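Local coordinates for major capsid protein (PDB 5J7O) that probably forms, as a trimer of double jelly-roll subunits, the main building block of the faustovirus capsid, at residues B[96-102]-B[395-401]; B[427-431]-B[596-602]. All coordinates share one frame; numbering follows the deposited sequence.

Contact 1: residues B[96-102]-B[395-401]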
loop_
_atom_site.group_PDB
_atom_site.type_symbol
_atom_site.label_atom_id
_atom_site.label_comp_id
_atom_site.label_asym_id
_atom_site.label_seq_id
_atom_site.Cartn_x
_atom_site.Cartn_y
_atom_site.Cartn_z
ATOM N N PHE B 96 -29.772 27.689 -9.338
ATOM C CA PHE B 96 -28.507 28.371 -9.570
ATOM C C PHE B 96 -28.045 28.167 -11.007
ATOM O O PHE B 96 -28.120 29.087 -11.827
ATOM C CB PHE B 96 -27.447 27.870 -8.585
ATOM C CG PHE B 96 -26.201 28.707 -8.548
ATOM C CD1 PHE B 96 -26.208 30.015 -9.004
ATOM C CD2 PHE B 96 -25.017 28.181 -8.058
ATOM C CE1 PHE B 96 -25.058 30.782 -8.968
ATOM C CE2 PHE B 96 -23.864 28.942 -8.021
ATOM C CZ PHE B 96 -23.884 30.245 -8.476
ATOM N N GLY B 97 -27.568 26.962 -11.325
ATOM C CA GLY B 97 -27.084 26.680 -12.659
ATOM C C GLY B 97 -28.155 26.105 -13.569
ATOM O O GLY B 97 -29.277 25.819 -13.154
ATOM N N ASP B 98 -27.790 25.954 -14.844
ATOM C CA ASP B 98 -28.658 25.252 -15.780
ATOM C C ASP B 98 -28.746 23.770 -15.440
ATOM O O ASP B 98 -29.764 23.127 -15.720
ATOM C CB ASP B 98 -28.150 25.438 -17.211
ATOM C CG ASP B 98 -28.040 26.898 -17.603
ATOM O OD1 ASP B 98 -28.986 27.663 -17.322
ATOM O OD2 ASP B 98 -27.005 27.282 -18.188
ATOM N N PHE B 99 -27.690 23.221 -14.846
ATOM C CA PHE B 99 -27.644 21.834 -14.412
ATOM C C PHE B 99 -27.008 21.790 -13.031
ATOM O O PHE B 99 -26.279 22.704 -12.637
ATOM C CB PHE B 99 -26.842 20.954 -15.388
ATOM C CG PHE B 99 -27.350 20.982 -16.804
ATOM C CD1 PHE B 99 -27.038 22.035 -17.648
ATOM C CD2 PHE B 99 -28.117 19.940 -17.298
ATOM C CE1 PHE B 99 -27.501 22.060 -18.950
ATOM C CE2 PHE B 99 -28.582 19.958 -18.599
ATOM C CZ PHE B 99 -28.275 21.021 -19.425
ATOM N N PHE B 100 -27.289 20.723 -12.287
ATOM C CA PHE B 100 -26.575 20.456 -11.047
ATOM C C PHE B 100 -26.014 19.042 -11.083
ATOM O O PHE B 100 -26.602 18.135 -11.678
ATOM C CB PHE B 100 -27.452 20.673 -9.793
ATOM C CG PHE B 100 -28.779 19.965 -9.825
ATOM C CD1 PHE B 100 -29.893 20.579 -10.375
ATOM C CD2 PHE B 100 -28.923 18.708 -9.263
ATOM C CE1 PHE B 100 -31.120 19.939 -10.389
ATOM C CE2 PHE B 100 -30.146 18.062 -9.273
ATOM C CZ PHE B 100 -31.245 18.679 -9.837
ATOM N N SER B 101 -24.853 18.870 -10.447
ATOM C CA SER B 101 -24.082 17.642 -10.592
ATOM C C SER B 101 -23.714 17.037 -9.242
ATOM O O SER B 101 -24.595 16.716 -8.438
ATOM C CB SER B 101 -22.821 17.911 -11.416
ATOM O OG SER B 101 -22.199 16.703 -11.817
ATOM N N ASP B 102 -22.416 16.880 -8.987
ATOM C CA ASP B 102 -21.959 16.168 -7.802
ATOM C C ASP B 102 -22.308 16.933 -6.529
ATOM O O ASP B 102 -22.347 18.165 -6.502
ATOM C CB ASP B 102 -20.451 15.924 -7.874
ATOM C CG ASP B 102 -19.661 17.198 -8.099
ATOM O OD1 ASP B 102 -19.696 17.725 -9.231
ATOM O OD2 ASP B 102 -18.996 17.666 -7.150
ATOM N N TYR B 395 -23.187 20.861 -0.371
ATOM C CA TYR B 395 -22.454 21.503 -1.453
ATOM C C TYR B 395 -22.911 20.910 -2.779
ATOM O O TYR B 395 -22.902 19.688 -2.952
ATOM C CB TYR B 395 -20.945 21.316 -1.282
ATOM C CG TYR B 395 -20.330 22.119 -0.155
ATOM C CD1 TYR B 395 -20.777 21.979 1.153
ATOM C CD2 TYR B 395 -19.287 23.002 -0.398
ATOM C CE1 TYR B 395 -20.214 22.708 2.182
ATOM C CE2 TYR B 395 -18.716 23.734 0.626
ATOM C CZ TYR B 395 -19.184 23.582 1.914
ATOM O OH TYR B 395 -18.620 24.308 2.938
ATOM N N ILE B 396 -23.315 21.774 -3.707
ATOM C CA ILE B 396 -23.858 21.353 -4.993
ATOM C C ILE B 396 -23.060 22.020 -6.102
ATOM O O ILE B 396 -22.927 23.249 -6.124
ATOM C CB ILE B 396 -25.351 21.705 -5.127
ATOM C CG1 ILE B 396 -26.136 21.197 -3.917
ATOM C CG2 ILE B 396 -25.920 21.126 -6.415
ATOM C CD1 ILE B 396 -27.544 21.739 -3.840
ATOM N N ASN B 397 -22.534 21.215 -7.020
ATOM C CA ASN B 397 -21.880 21.745 -8.206
ATOM C C ASN B 397 -22.937 22.174 -9.214
ATOM O O ASN B 397 -23.859 21.412 -9.520
ATOM C CB ASN B 397 -20.948 20.701 -8.820
ATOM C CG ASN B 397 -20.044 21.281 -9.889
ATOM O OD1 ASN B 397 -19.949 22.498 -10.044
ATOM N ND2 ASN B 397 -19.368 20.411 -10.629
ATOM N N ASN B 398 -22.811 23.397 -9.723
ATOM C CA ASN B 398 -23.772 23.965 -10.657
ATOM C C ASN B 398 -23.089 24.238 -11.988
ATOM O O ASN B 398 -22.075 24.941 -12.037
ATOM C CB ASN B 398 -24.387 25.250 -10.099
ATOM C CG ASN B 398 -25.425 24.977 -9.034
ATOM O OD1 ASN B 398 -26.622 24.929 -9.318
ATOM N ND2 ASN B 398 -24.975 24.784 -7.801
ATOM N N ILE B 399 -23.655 23.693 -13.062
ATOM C CA ILE B 399 -23.081 23.790 -14.399
ATOM C C ILE B 399 -23.856 24.831 -15.196
ATOM O O ILE B 399 -25.093 24.826 -15.204
ATOM C CB ILE B 399 -23.099 22.425 -15.108
ATOM C CG1 ILE B 399 -22.195 21.435 -14.369
ATOM C CG2 ILE B 399 -22.676 22.564 -16.561
ATOM C CD1 ILE B 399 -22.096 20.081 -15.035
ATOM N N PHE B 400 -23.128 25.721 -15.865
ATOM C CA PHE B 400 -23.707 26.766 -16.695
ATOM C C PHE B 400 -23.306 26.538 -18.145
ATOM O O PHE B 400 -22.150 26.213 -18.432
ATOM C CB PHE B 400 -23.248 28.156 -16.236
ATOM C CG PHE B 400 -23.591 28.469 -14.807
ATOM C CD1 PHE B 400 -22.791 28.010 -13.771
ATOM C CD2 PHE B 400 -24.708 29.226 -14.497
ATOM C CE1 PHE B 400 -23.104 28.295 -12.456
ATOM C CE2 PHE B 400 -25.025 29.516 -13.183
ATOM C CZ PHE B 400 -24.222 29.050 -12.162
ATOM N N VAL B 401 -24.266 26.700 -19.057
ATOM C CA VAL B 401 -24.039 26.525 -20.486
ATOM C C VAL B 401 -24.689 27.687 -21.228
ATOM O O VAL B 401 -25.487 28.443 -20.670
ATOM C CB VAL B 401 -24.585 25.179 -21.010
ATOM C CG1 VAL B 401 -23.862 24.012 -20.348
ATOM C CG2 VAL B 401 -26.085 25.088 -20.778
#
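Ile396 begins the pairing with its CG2 branch, which packs on CB of Phe100. Asn397 meets Asp102 twice. Its backbone N donates to Asp102 O in a nearly straight bond. Its side chain, with CG anti to the backbone N (chi1 -169°), brings Asn397 ND2 to Asp102 OD1 at 3.0 Å, on the syn side of the carboxylate. Asp102 OD2 bonds Tyr73 of the same chain and Tyr548 of the second subunit. Asn397 O receives Ser101 N. Asn398 lies opposite Phe100 in a non-hydrogen-bonded pair, and its amide turns back to the loop. Asn398 OD1 accepts Gly97 N at 3.0 Å, and the amide crosses the Phe96 side chain at about a right angle. Ile399 pairs with Phe99 through both backbone bonds, and their CB atoms touch at 4.0 Å. Ile399 is matched by two residues, Asp98 and Phe99, a classic beta bulge. Phe400 points its ring edge at the face of Phe96, with CZ over the ring centre; the centroids are 5.1 Å apart and the planes 85° apart. Gly97 CA lies over a face of the Phe400 ring, a CH-pi contact. Val401 N gives an almost straight bond (175°) to the anti lone pair of Asp98 OD2, at 2.9 Å. Side-chain oxygens of Asn398 and Asp98 thus take over from backbone carbonyls where the regular antiparallel ladder breaks off.

Contact 2: residues B[427-431]-B[596-602]; sequences REVNA and YTSSFCD
Tyr596 and Asn430 form the main polar link here. Tyr596 OH donates to the backbone O of Asn430 at 2.7 Å, tilted 34° from the carbonyl plane. Tyr596 OH also lies 3.1 Å from Glu428 CD. The Glu428 chain bends at chi2 (-81°), bringing its carboxylate to the edge of the Tyr596 ring from the opposite direction, with the two planes 70° apart. Ala431 O accepts Ser598 N at 2.7 Å, but this bond is weak. Ser598 OG is well supplied. It accepts the backbone N of Phe600, an ST turn, and it also bonds Thr523 O. Cys601 N donates to Ser598 OG at 2.9 Å, which closes an ST motif. Cys601 SG packs beside two carbonyls, 3.3 Å from Glu428 O and further from Asn430 O. Two CA-H...O contacts add to the backbone fit: Asp602 CA to Val429 O at 3.2 Å, and Ala431 CA to Cys601 O. Asp602 OD1 is held by Asn605. The contact sits where strand 415-428 passes into strand 432-436 and strand 592-597 turns toward strand 607-620: Glu428 bonds Cys607 and Tyr596 bonds Asp433 through their backbones, tying each segment to a neighbouring strand, while Glu428 OE2 lies near the like-charged Asp433 OD2, which may raise the pKa of one acid, and Leu451 of strand 444-453 packs against Tyr596 and Ser598.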
loop_
_atom_site.group_PDB
_atom_site.type_symbol
_atom_site.label_atom_id
_atom_site.label_comp_id
_atom_site.label_asym_id
_atom_site.label_seq_id
_atom_site.Cartn_x
_atom_site.Cartn_y
_atom_site.Cartn_z
ATOM N N ARG B 427 -32.942 -11.183 7.357
ATOM C CA ARG B 427 -32.318 -11.827 8.501
ATOM C C ARG B 427 -32.487 -13.336 8.406
ATOM O O ARG B 427 -33.573 -13.836 8.097
ATOM C CB ARG B 427 -32.907 -11.323 9.817
ATOM C CG ARG B 427 -32.424 -12.128 11.009
ATOM C CD ARG B 427 -32.190 -11.264 12.220
ATOM N NE ARG B 427 -31.242 -10.186 11.973
ATOM C CZ ARG B 427 -30.767 -9.388 12.924
ATOM N NH1 ARG B 427 -31.148 -9.558 14.183
ATOM N NH2 ARG B 427 -29.909 -8.425 12.618
ATOM N N GLU B 428 -31.405 -14.058 8.677
ATOM C CA GLU B 428 -31.371 -15.502 8.512
ATOM C C GLU B 428 -30.833 -16.172 9.765
ATOM O O GLU B 428 -29.909 -15.666 10.410
ATOM C CB GLU B 428 -30.503 -15.898 7.313
ATOM C CG GLU B 428 -31.105 -15.569 5.960
ATOM C CD GLU B 428 -32.130 -16.592 5.512
ATOM O OE1 GLU B 428 -32.455 -17.502 6.304
ATOM O OE2 GLU B 428 -32.605 -16.491 4.362
ATOM N N VAL B 429 -31.429 -17.313 10.108
ATOM C CA VAL B 429 -30.849 -18.279 11.027
ATOM C C VAL B 429 -30.679 -19.640 10.368
ATOM O O VAL B 429 -30.336 -20.614 11.039
ATOM C CB VAL B 429 -31.679 -18.397 12.322
ATOM C CG1 VAL B 429 -31.642 -17.090 13.099
ATOM C CG2 VAL B 429 -33.110 -18.800 12.004
ATOM N N ASN B 430 -30.914 -19.723 9.062
ATOM C CA ASN B 430 -30.791 -20.968 8.319
ATOM C C ASN B 430 -29.395 -21.088 7.724
ATOM O O ASN B 430 -28.843 -20.116 7.202
ATOM C CB ASN B 430 -31.841 -21.034 7.208
ATOM C CG ASN B 430 -33.248 -20.789 7.720
ATOM O OD1 ASN B 430 -33.905 -19.823 7.328
ATOM N ND2 ASN B 430 -33.718 -21.665 8.601
ATOM N N ALA B 431 -28.827 -22.294 7.810
ATOM C CA ALA B 431 -27.497 -22.525 7.255
ATOM C C ALA B 431 -27.493 -22.419 5.737
ATOM O O ALA B 431 -26.456 -22.109 5.139
ATOM C CB ALA B 431 -26.977 -23.894 7.693
ATOM N N TYR B 596 -27.770 -19.347 -1.004
ATOM C CA TYR B 596 -26.502 -19.395 -0.295
ATOM C C TYR B 596 -26.423 -20.662 0.543
ATOM O O TYR B 596 -27.438 -21.259 0.910
ATOM C CB TYR B 596 -26.318 -18.171 0.616
ATOM C CG TYR B 596 -27.175 -18.213 1.865
ATOM C CD1 TYR B 596 -26.700 -18.784 3.042
ATOM C CD2 TYR B 596 -28.459 -17.686 1.866
ATOM C CE1 TYR B 596 -27.480 -18.834 4.178
ATOM C CE2 TYR B 596 -29.245 -17.726 3.002
ATOM C CZ TYR B 596 -28.750 -18.301 4.154
ATOM O OH TYR B 596 -29.528 -18.345 5.287
ATOM N N THR B 597 -25.191 -21.055 0.852
ATOM C CA THR B 597 -24.907 -22.040 1.885
ATOM C C THR B 597 -23.874 -21.445 2.829
ATOM O O THR B 597 -22.964 -20.733 2.394
ATOM C CB THR B 597 -24.399 -23.364 1.300
ATOM O OG1 THR B 597 -23.398 -23.101 0.309
ATOM C CG2 THR B 597 -25.542 -24.144 0.673
ATOM N N SER B 598 -24.025 -21.727 4.120
ATOM C CA SER B 598 -23.216 -21.091 5.147
ATOM C C SER B 598 -22.676 -22.129 6.117
ATOM O O SER B 598 -23.378 -23.075 6.486
ATOM C CB SER B 598 -24.029 -20.043 5.916
ATOM O OG SER B 598 -23.236 -19.403 6.901
ATOM N N SER B 599 -21.423 -21.943 6.522
ATOM C CA SER B 599 -20.830 -22.718 7.602
ATOM C C SER B 599 -20.933 -22.010 8.946
ATOM O O SER B 599 -20.560 -22.594 9.970
ATOM C CB SER B 599 -19.360 -23.022 7.294
ATOM O OG SER B 599 -19.236 -23.847 6.147
ATOM N N PHE B 600 -21.440 -20.779 8.968
ATOM C CA PHE B 600 -21.504 -19.969 10.176
ATOM C C PHE B 600 -22.926 -19.719 10.654
ATOM O O PHE B 600 -23.209 -19.856 11.848
ATOM C CB PHE B 600 -20.797 -18.625 9.937
ATOM C CG PHE B 600 -20.759 -17.737 11.147
ATOM C CD1 PHE B 600 -19.827 -17.953 12.148
ATOM C CD2 PHE B 600 -21.649 -16.683 11.282
ATOM C CE1 PHE B 600 -19.785 -17.141 13.264
ATOM C CE2 PHE B 600 -21.612 -15.864 12.397
ATOM C CZ PHE B 600 -20.680 -16.096 13.390
ATOM N N CYS B 601 -23.834 -19.365 9.748
ATOM C CA CYS B 601 -25.151 -18.876 10.138
ATOM C C CYS B 601 -26.011 -20.005 10.698
ATOM O O CYS B 601 -26.253 -21.008 10.020
ATOM C CB CYS B 601 -25.840 -18.225 8.941
ATOM S SG CYS B 601 -27.471 -17.531 9.301
ATOM N N ASP B 602 -26.469 -19.835 11.935
ATOM C CA ASP B 602 -27.474 -20.704 12.539
ATOM C C ASP B 602 -28.195 -19.906 13.622
ATOM O O ASP B 602 -28.007 -18.690 13.747
ATOM C CB ASP B 602 -26.849 -22.000 13.072
ATOM C CG ASP B 602 -25.642 -21.757 13.962
ATOM O OD1 ASP B 602 -25.567 -20.692 14.611
ATOM O OD2 ASP B 602 -24.764 -22.643 14.016
#

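Contact 1 and contact 2 lie in different sheets of the chain. Their centres are 47 Å apart, and their nearest atoms about 33 Å, so they do not touch. Along the sequence they are in series. Contact 1 joins strands 99-109 and 389-401 within one antiparallel sheet, and it closes before contact 2 opens. Helix 403-412 and strand 415-428 then carry the chain from one to the other. Contact 2 joins the connections between two four-stranded antiparallel sheets. Contact 1 is buried and reaches both other subunits, whereas no other chain of the trimer touches contact 2. One thus lies at subunit interfaces, the other within a single subunit.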